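PDB 1VI0: transcriptional regulator from Bacillus subtilis, which represses the transcription of genes for fatty acid transport and beta-oxidation, and loses its hold on DNA when long-chain fatty acyl-CoA binds. Local coordinates for residues A103-Q107 / L108-Q112; L115-R118 / Q119-E123. One frame throughout, in Å; residues are numbered along the deposited sequence.

Contact 1: A103-Q107 / L108-Q112; sequences AIVTQ and LELRQ. With DCC (dodecyl-coa), chain C.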
loop_
_atom_site.group_PDB
_atom_site.type_symbol
_atom_site.label_atom_id
_atom_site.label_comp_id
_atom_site.label_asym_id
_atom_site.label_seq_id
_atom_site.Cartn_x
_atom_site.Cartn_y
_atom_site.Cartn_z
ATOM N N ALA A 103 -4.680 -9.522 9.869
ATOM C CA ALA A 103 -3.645 -9.060 8.952
ATOM C C ALA A 103 -4.005 -9.268 7.495
ATOM O O ALA A 103 -3.705 -8.422 6.647
ATOM C CB ALA A 103 -2.324 -9.776 9.264
ATOM N N ILE A 104 -4.693 -10.361 7.155
ATOM C CA ILE A 104 -5.124 -10.625 5.770
ATOM C C ILE A 104 -6.209 -9.576 5.429
ATOM O O ILE A 104 -6.185 -8.953 4.376
ATOM C CB ILE A 104 -5.656 -12.037 5.585
ATOM C CG1 ILE A 104 -4.494 -13.053 5.517
ATOM C CG2 ILE A 104 -6.443 -12.124 4.235
ATOM C CD1 ILE A 104 -4.932 -14.500 5.641
ATOM N N VAL A 105 -7.045 -9.303 6.418
ATOM C CA VAL A 105 -8.102 -8.284 6.222
ATOM C C VAL A 105 -7.493 -6.915 5.983
ATOM O O VAL A 105 -7.769 -6.293 4.947
ATOM C CB VAL A 105 -9.127 -8.304 7.328
ATOM C CG1 VAL A 105 -10.050 -7.046 7.267
ATOM C CG2 VAL A 105 -10.012 -9.554 7.329
ATOM N N THR A 106 -6.539 -6.459 6.818
ATOM C CA THR A 106 -5.947 -5.155 6.720
ATOM C C THR A 106 -5.069 -4.994 5.494
ATOM O O THR A 106 -5.103 -3.924 4.887
ATOM C CB THR A 106 -5.202 -4.698 7.984
ATOM O OG1 THR A 106 -4.079 -5.593 8.175
ATOM C CG2 THR A 106 -6.090 -4.753 9.236
ATOM N N GLN A 107 -4.278 -6.014 5.104
ATOM C CA GLN A 107 -3.361 -5.895 4.012
ATOM C C GLN A 107 -3.922 -6.211 2.636
ATOM O O GLN A 107 -3.377 -5.745 1.615
ATOM C CB GLN A 107 -2.111 -6.751 4.259
ATOM C CG GLN A 107 -1.426 -6.392 5.565
ATOM C CD GLN A 107 -1.256 -4.923 5.845
ATOM O OE1 GLN A 107 -1.939 -4.385 6.710
ATOM N NE2 GLN A 107 -0.351 -4.219 5.192
ATOM N N LEU A 108 -5.012 -6.978 2.636
ATOM C CA LEU A 108 -5.623 -7.387 1.394
ATOM C C LEU A 108 -7.090 -7.008 1.292
ATOM O O LEU A 108 -7.427 -6.205 0.390
ATOM C CB LEU A 108 -5.507 -8.914 1.212
ATOM C CG LEU A 108 -4.402 -9.494 0.356
ATOM C CD1 LEU A 108 -3.260 -8.572 0.048
ATOM C CD2 LEU A 108 -3.875 -10.812 0.989
ATOM N N GLU A 109 -7.933 -7.502 2.186
ATOM C CA GLU A 109 -9.384 -7.316 2.036
ATOM C C GLU A 109 -9.940 -5.941 2.186
ATOM O O GLU A 109 -10.972 -5.598 1.577
ATOM C CB GLU A 109 -10.115 -8.356 2.905
ATOM C CG GLU A 109 -9.660 -9.790 2.576
ATOM C CD GLU A 109 -9.907 -10.193 1.148
ATOM O OE1 GLU A 109 -10.796 -9.599 0.449
ATOM O OE2 GLU A 109 -9.212 -11.097 0.670
ATOM N N LEU A 110 -9.391 -5.058 2.993
ATOM C CA LEU A 110 -9.847 -3.699 3.129
ATOM C C LEU A 110 -9.399 -2.827 1.976
ATOM O O LEU A 110 -9.853 -1.664 1.894
ATOM C CB LEU A 110 -9.322 -3.115 4.453
ATOM C CG LEU A 110 -10.238 -3.224 5.654
ATOM C CD1 LEU A 110 -9.484 -2.981 6.965
ATOM C CD2 LEU A 110 -11.441 -2.322 5.542
ATOM N N ARG A 111 -8.572 -3.282 1.057
ATOM C CA ARG A 111 -7.998 -2.502 -0.022
ATOM C C ARG A 111 -8.905 -2.490 -1.266
ATOM O O ARG A 111 -8.470 -2.898 -2.353
ATOM C CB ARG A 111 -6.615 -3.053 -0.406
ATOM C CG ARG A 111 -5.712 -3.385 0.783
ATOM C CD ARG A 111 -4.690 -2.331 1.125
ATOM N NE ARG A 111 -4.192 -2.456 2.495
ATOM C CZ ARG A 111 -3.051 -2.018 2.983
ATOM N NH1 ARG A 111 -2.177 -1.384 2.206
ATOM N NH2 ARG A 111 -2.764 -2.182 4.271
ATOM N N GLN A 112 -10.157 -2.155 -1.024
ATOM C CA GLN A 112 -11.177 -2.148 -2.081
ATOM C C GLN A 112 -10.846 -0.995 -3.029
ATOM O O GLN A 112 -10.385 0.051 -2.558
ATOM C CB GLN A 112 -12.555 -2.032 -1.451
ATOM C CG GLN A 112 -12.917 -3.233 -0.559
ATOM C CD GLN A 112 -12.949 -4.532 -1.351
ATOM O OE1 GLN A 112 -13.492 -4.597 -2.463
ATOM N NE2 GLN A 112 -12.340 -5.585 -0.819
HETATM C C2 DCC C . 1.136 17.938 -0.992
HETATM C C4 DCC C . -0.627 16.811 -0.176
HETATM C C5 DCC C . 0.138 15.739 0.224
HETATM C C6 DCC C . 1.512 15.840 -0.087
HETATM C C8 DCC C . -1.849 15.290 0.795
HETATM C C10 DCC C . -4.984 -0.929 12.323
HETATM C C11 DCC C . -5.653 -2.175 12.930
HETATM C C12 DCC C . -7.158 -2.242 12.689
HETATM N N9 DCC C . -1.913 16.513 0.172
HETATM N N7 DCC C . -0.646 14.771 0.819
HETATM N N3 DCC C . -0.188 17.942 -0.766
HETATM N N1 DCC C . 2.007 16.965 -0.645
HETATM N N6 DCC C . 2.351 14.847 0.210
HETATM C "C1'" DCC C . -3.082 17.459 0.050
HETATM C "C2'" DCC C . -4.407 16.770 -0.345
HETATM O "O2'" DCC C . -4.532 16.940 -1.783
HETATM C "C3'" DCC C . -5.451 17.719 0.331
HETATM O "O3'" DCC C . -5.451 18.990 -0.411
HETATM C "C4'" DCC C . -4.703 17.984 1.698
HETATM O "O4'" DCC C . -3.309 17.891 1.401
HETATM C "C5'" DCC C . -5.185 17.037 2.772
HETATM O "O5'" DCC C . -5.160 15.638 2.365
HETATM P P1 DCC C . -4.552 14.480 3.273
HETATM O O11 DCC C . -4.731 13.221 2.581
HETATM O O12 DCC C . -3.114 14.909 3.705
HETATM O O6 DCC C . -5.353 14.552 4.601
HETATM P P2 DCC C . -6.791 14.073 4.511
HETATM O O21 DCC C . -7.229 13.894 5.946
HETATM O O22 DCC C . -7.546 14.955 3.612
HETATM O O7 DCC C . -6.842 12.584 3.869
HETATM C CPA DCC C . -6.597 11.430 4.792
HETATM C CPB DCC C . -6.676 10.100 3.987
HETATM C CP8 DCC C . -5.893 10.243 2.669
HETATM C CP7 DCC C . -8.146 9.876 3.652
HETATM C CP9 DCC C . -6.274 8.915 4.789
HETATM O OP3 DCC C . -4.609 10.732 2.881
HETATM C CP6 DCC C . -5.840 8.962 1.862
HETATM O OP2 DCC C . -6.870 8.481 1.411
HETATM N NP2 DCC C . -4.635 8.488 1.701
HETATM C CP5 DCC C . -4.410 7.184 0.950
HETATM C CP4 DCC C . -4.257 6.104 2.091
HETATM C CP3 DCC C . -4.254 4.691 1.481
HETATM O OP1 DCC C . -5.220 4.303 0.824
HETATM N NP1 DCC C . -3.178 4.001 1.673
HETATM C CP2 DCC C . -2.922 2.636 1.164
HETATM C CP1 DCC C . -2.857 1.812 2.416
HETATM S S DCC C . -4.178 2.025 3.630
HETATM P P3 DCC C . -6.709 19.897 -0.832
HETATM O O31 DCC C . -7.798 19.006 -1.232
HETATM O O32 DCC C . -7.102 20.733 0.313
HETATM O O33 DCC C . -6.141 20.714 -1.960
HETATM C CA1 DCC C . -5.433 0.905 2.959
HETATM C CA2 DCC C . -6.497 0.488 4.023
HETATM O OA1 DCC C . -5.389 0.481 1.827
HETATM C CA3 DCC C . -5.996 -0.637 4.948
HETATM C CA4 DCC C . -5.965 -0.405 6.413
HETATM C CA5 DCC C . -4.588 -0.155 6.987
HETATM C CA6 DCC C . -4.361 -0.752 8.365
HETATM C CA7 DCC C . -4.270 0.241 9.501
HETATM C CA8 DCC C . -3.344 -0.048 10.627
HETATM C CA9 DCC C . -3.706 -1.234 11.526
#
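Ile104 O takes two backbone donors from the last turn of helix 100-109: Leu108 N at 2.9 Å and Glu109 N at 3.2 Å. The second bond spans five residues, and so does the next one, from Leu110 N to Val105 O (2.8 Å); these i to i+5 bonds are those of a pi turn. Thr106 O takes its donors from a side chain instead. Arg111 reaches back and grips it side-on with NE and NH2, each 3.0 Å from that oxygen, which lies in the guanidinium plane. NE arrives in the plane of the Thr106 carbonyl, while NH2 sits well above it. The bend in the arginine chain at chi2 (-99°) helps carry the guanidinium back over the helix end. Gln107 runs beside Arg111 in the same direction, its amide plane turned 70° from the guanidinium; Asp163 ties the two together, forming a salt bridge with Arg111 NH1 and accepting a hydrogen bond from Gln107 NE2. On the flank of the turn, Val105 CG1 packs at 4.1 Å against Leu110 CD1, and helix 52-75 covers both residues through Leu59, Leu56 and Phe60. The carboxylate of Glu109 bonds outward, to the backbone N of Tyr26 and to Ser113 OG of the second subunit. Beyond the helix, Arg111 sits at the centre of an inverse gamma turn, and Gln112 folds back so that NE2 meets Glu109 O at 2.8 Å. The thioester end of dodecyl-CoA lies over one face of the Arg111 guanidinium, with OA1 3.0 Å from Arg111 CD, and the acyl chain passes Thr106, whose O is 3.4 Å from CA3. The widened helix end thus contributes Thr106 and Arg111 to the wall of the acyl-CoA pocket in the ligand-binding domain of this TetR-family repressor.

Contact 2: L115-R118 / Q119-E123; sequences LELR and QKINE. With DCC (dodecyl-coa), chain C.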
loop_
_atom_site.group_PDB
_atom_site.type_symbol
_atom_site.label_atom_id
_atom_site.label_comp_id
_atom_site.label_asym_id
_atom_site.label_seq_id
_atom_site.Cartn_x
_atom_site.Cartn_y
_atom_site.Cartn_z
ATOM N N LEU A 115 -14.122 3.357 -5.554
ATOM C CA LEU A 115 -13.779 4.588 -4.822
ATOM C C LEU A 115 -14.770 5.030 -3.813
ATOM O O LEU A 115 -14.374 5.475 -2.693
ATOM C CB LEU A 115 -13.366 5.683 -5.798
ATOM C CG LEU A 115 -11.947 5.601 -6.375
ATOM C CD1 LEU A 115 -11.530 6.984 -6.924
ATOM C CD2 LEU A 115 -10.944 5.179 -5.304
ATOM N N GLU A 116 -16.088 4.914 -4.006
ATOM C CA GLU A 116 -16.964 5.374 -2.900
ATOM C C GLU A 116 -16.581 4.655 -1.620
ATOM O O GLU A 116 -16.307 5.277 -0.593
ATOM C CB GLU A 116 -18.425 5.256 -3.224
ATOM C CG GLU A 116 -19.020 3.866 -3.158
ATOM C CD GLU A 116 -19.845 3.631 -1.913
ATOM O OE1 GLU A 116 -19.553 2.691 -1.143
ATOM O OE2 GLU A 116 -20.819 4.405 -1.694
ATOM N N LEU A 117 -16.490 3.322 -1.677
ATOM C CA LEU A 117 -16.175 2.526 -0.505
ATOM C C LEU A 117 -14.780 2.803 0.053
ATOM O O LEU A 117 -14.603 2.941 1.269
ATOM C CB LEU A 117 -16.292 1.042 -0.847
ATOM C CG LEU A 117 -15.947 0.040 0.248
ATOM C CD1 LEU A 117 -16.694 0.355 1.539
ATOM C CD2 LEU A 117 -16.241 -1.378 -0.202
ATOM N N ARG A 118 -13.800 2.933 -0.829
ATOM C CA ARG A 118 -12.424 3.155 -0.372
ATOM C C ARG A 118 -12.249 4.455 0.394
ATOM O O ARG A 118 -11.414 4.561 1.332
ATOM C CB ARG A 118 -11.465 3.058 -1.512
ATOM C CG ARG A 118 -10.012 3.161 -1.148
ATOM C CD ARG A 118 -9.688 2.230 0.076
ATOM N NE ARG A 118 -8.216 2.266 0.134
ATOM C CZ ARG A 118 -7.438 1.625 -0.722
ATOM N NH1 ARG A 118 -6.105 1.795 -0.659
ATOM N NH2 ARG A 118 -7.953 0.811 -1.605
ATOM N N GLN A 119 -13.000 5.478 0.001
ATOM C CA GLN A 119 -12.958 6.757 0.742
ATOM C C GLN A 119 -13.469 6.587 2.166
ATOM O O GLN A 119 -12.991 7.204 3.116
ATOM C CB GLN A 119 -13.931 7.754 0.083
ATOM C CG GLN A 119 -13.323 8.561 -1.047
ATOM C CD GLN A 119 -14.346 9.628 -1.479
ATOM O OE1 GLN A 119 -15.509 9.266 -1.697
ATOM N NE2 GLN A 119 -13.879 10.858 -1.552
ATOM N N LYS A 120 -14.513 5.759 2.303
ATOM C CA LYS A 120 -15.114 5.515 3.608
ATOM C C LYS A 120 -14.095 4.838 4.521
ATOM O O LYS A 120 -13.841 5.298 5.613
ATOM C CB LYS A 120 -16.375 4.663 3.478
ATOM C CG LYS A 120 -17.346 5.269 2.443
ATOM C CD LYS A 120 -18.638 4.452 2.373
ATOM C CE LYS A 120 -19.523 5.037 1.265
ATOM N NZ LYS A 120 -20.618 4.091 0.885
ATOM N N ILE A 121 -13.414 3.829 3.954
ATOM C CA ILE A 121 -12.378 3.121 4.714
ATOM C C ILE A 121 -11.267 4.056 5.090
ATOM O O ILE A 121 -10.869 4.214 6.257
ATOM C CB ILE A 121 -11.804 1.961 3.831
ATOM C CG1 ILE A 121 -12.876 0.889 3.627
ATOM C CG2 ILE A 121 -10.560 1.390 4.519
ATOM C CD1 ILE A 121 -12.725 0.102 2.324
ATOM N N ASN A 122 -10.796 4.853 4.102
ATOM C CA ASN A 122 -9.680 5.734 4.323
ATOM C C ASN A 122 -9.901 6.822 5.341
ATOM O O ASN A 122 -8.965 7.273 6.000
ATOM C CB ASN A 122 -9.087 6.260 3.031
ATOM C CG ASN A 122 -8.351 5.135 2.310
ATOM O OD1 ASN A 122 -8.499 3.933 2.600
ATOM N ND2 ASN A 122 -7.562 5.512 1.343
ATOM N N GLU A 123 -11.151 7.265 5.525
ATOM C CA GLU A 123 -11.475 8.262 6.539
ATOM C C GLU A 123 -11.188 7.714 7.936
ATOM O O GLU A 123 -10.725 8.441 8.808
ATOM C CB GLU A 123 -12.923 8.707 6.348
ATOM C CG GLU A 123 -13.540 9.675 7.258
ATOM C CD GLU A 123 -12.951 11.059 7.307
ATOM O OE1 GLU A 123 -12.740 11.582 8.443
ATOM O OE2 GLU A 123 -12.669 11.627 6.237
HETATM C C2 DCC C . 1.136 17.938 -0.992
HETATM C C4 DCC C . -0.627 16.811 -0.176
HETATM C C5 DCC C . 0.138 15.739 0.224
HETATM C C6 DCC C . 1.512 15.840 -0.087
HETATM C C8 DCC C . -1.849 15.290 0.795
HETATM C C10 DCC C . -4.984 -0.929 12.323
HETATM C C11 DCC C . -5.653 -2.175 12.930
HETATM C C12 DCC C . -7.158 -2.242 12.689
HETATM N N9 DCC C . -1.913 16.513 0.172
HETATM N N7 DCC C . -0.646 14.771 0.819
HETATM N N3 DCC C . -0.188 17.942 -0.766
HETATM N N1 DCC C . 2.007 16.965 -0.645
HETATM N N6 DCC C . 2.351 14.847 0.210
HETATM C "C1'" DCC C . -3.082 17.459 0.050
HETATM C "C2'" DCC C . -4.407 16.770 -0.345
HETATM O "O2'" DCC C . -4.532 16.940 -1.783
HETATM C "C3'" DCC C . -5.451 17.719 0.331
HETATM O "O3'" DCC C . -5.451 18.990 -0.411
HETATM C "C4'" DCC C . -4.703 17.984 1.698
HETATM O "O4'" DCC C . -3.309 17.891 1.401
HETATM C "C5'" DCC C . -5.185 17.037 2.772
HETATM O "O5'" DCC C . -5.160 15.638 2.365
HETATM P P1 DCC C . -4.552 14.480 3.273
HETATM O O11 DCC C . -4.731 13.221 2.581
HETATM O O12 DCC C . -3.114 14.909 3.705
HETATM O O6 DCC C . -5.353 14.552 4.601
HETATM P P2 DCC C . -6.791 14.073 4.511
HETATM O O21 DCC C . -7.229 13.894 5.946
HETATM O O22 DCC C . -7.546 14.955 3.612
HETATM O O7 DCC C . -6.842 12.584 3.869
HETATM C CPA DCC C . -6.597 11.430 4.792
HETATM C CPB DCC C . -6.676 10.100 3.987
HETATM C CP8 DCC C . -5.893 10.243 2.669
HETATM C CP7 DCC C . -8.146 9.876 3.652
HETATM C CP9 DCC C . -6.274 8.915 4.789
HETATM O OP3 DCC C . -4.609 10.732 2.881
HETATM C CP6 DCC C . -5.840 8.962 1.862
HETATM O OP2 DCC C . -6.870 8.481 1.411
HETATM N NP2 DCC C . -4.635 8.488 1.701
HETATM C CP5 DCC C . -4.410 7.184 0.950
HETATM C CP4 DCC C . -4.257 6.104 2.091
HETATM C CP3 DCC C . -4.254 4.691 1.481
HETATM O OP1 DCC C . -5.220 4.303 0.824
HETATM N NP1 DCC C . -3.178 4.001 1.673
HETATM C CP2 DCC C . -2.922 2.636 1.164
HETATM C CP1 DCC C . -2.857 1.812 2.416
HETATM S S DCC C . -4.178 2.025 3.630
HETATM P P3 DCC C . -6.709 19.897 -0.832
HETATM O O31 DCC C . -7.798 19.006 -1.232
HETATM O O32 DCC C . -7.102 20.733 0.313
HETATM O O33 DCC C . -6.141 20.714 -1.960
HETATM C CA1 DCC C . -5.433 0.905 2.959
HETATM C CA2 DCC C . -6.497 0.488 4.023
HETATM O OA1 DCC C . -5.389 0.481 1.827
HETATM C CA3 DCC C . -5.996 -0.637 4.948
HETATM C CA4 DCC C . -5.965 -0.405 6.413
HETATM C CA5 DCC C . -4.588 -0.155 6.987
HETATM C CA6 DCC C . -4.361 -0.752 8.365
HETATM C CA7 DCC C . -4.270 0.241 9.501
HETATM C CA8 DCC C . -3.344 -0.048 10.627
HETATM C CA9 DCC C . -3.706 -1.234 11.526
#
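OP1 of dodecyl-CoA, a pantetheine amide oxygen, is gripped by two side chains one helical turn apart: Asn122 ND2 at 2.7 Å and Arg118 NH1 at 3.0 Å. They stand at i and i+4 in the first turns of helix 115-141, a helix of the TetR-family ligand-binding domain, where regular backbone bonds such as Asn122 N to Arg118 O set the spacing. Asn122 ND2 also donates to OP2, so one amide nitrogen bridges both pantetheine carbonyls. The other end of that amide holds the arginine: Asn122 OD1 accepts from Arg118 NE at 3.0 Å, in the guanidinium plane, although the two flat groups are turned 65° apart. With CG anti to the backbone N (chi1 -175°) and the chain bent at chi2, Arg118 runs along the helix toward Asn122; NH2 is bound by Gln112 O, which helps fix the rotation of the guanidinium. Met171 of the second subunit packs on both pocket residues.

Away from the ligand, Lys120 stretches out nearly straight to the carboxylate of Glu116, and its NZ makes a salt bridge to both oxygens on their syn sides, about 28° out of the carboxylate plane. The same NZ pairs with Glu53 of helix 52-75, so one ammonium lies between two acids. A methionine in place of Lys120 would probably leave the Glu116 and Glu53 carboxylates facing each other without the positive charge that now offsets them. Between this bridge and the pocket, Leu117 CG rests against Ile121 CD1 at 3.8 Å.

In the fold
Contact 1 closes helix 100-109 and contact 2 opens helix 115-141, the next helix in the chain; their centres lie about 13 Å apart, within the acyl-CoA-binding region. The two meet directly: Ile121 CD1 packs on Leu110 O, and Gln112 CG on Leu117 CD2. Along the ligand, residues 103-112 mainly line the thioester and acyl chain and residues 115-123 mainly hold the pantetheine arm, the two meeting at the thioester. Both also touch the second subunit and helix 52-75. Since acyl-CoA inhibits DNA binding, the turn between these two helices is plausibly one place where ligand occupancy is felt by the rest of the dimer.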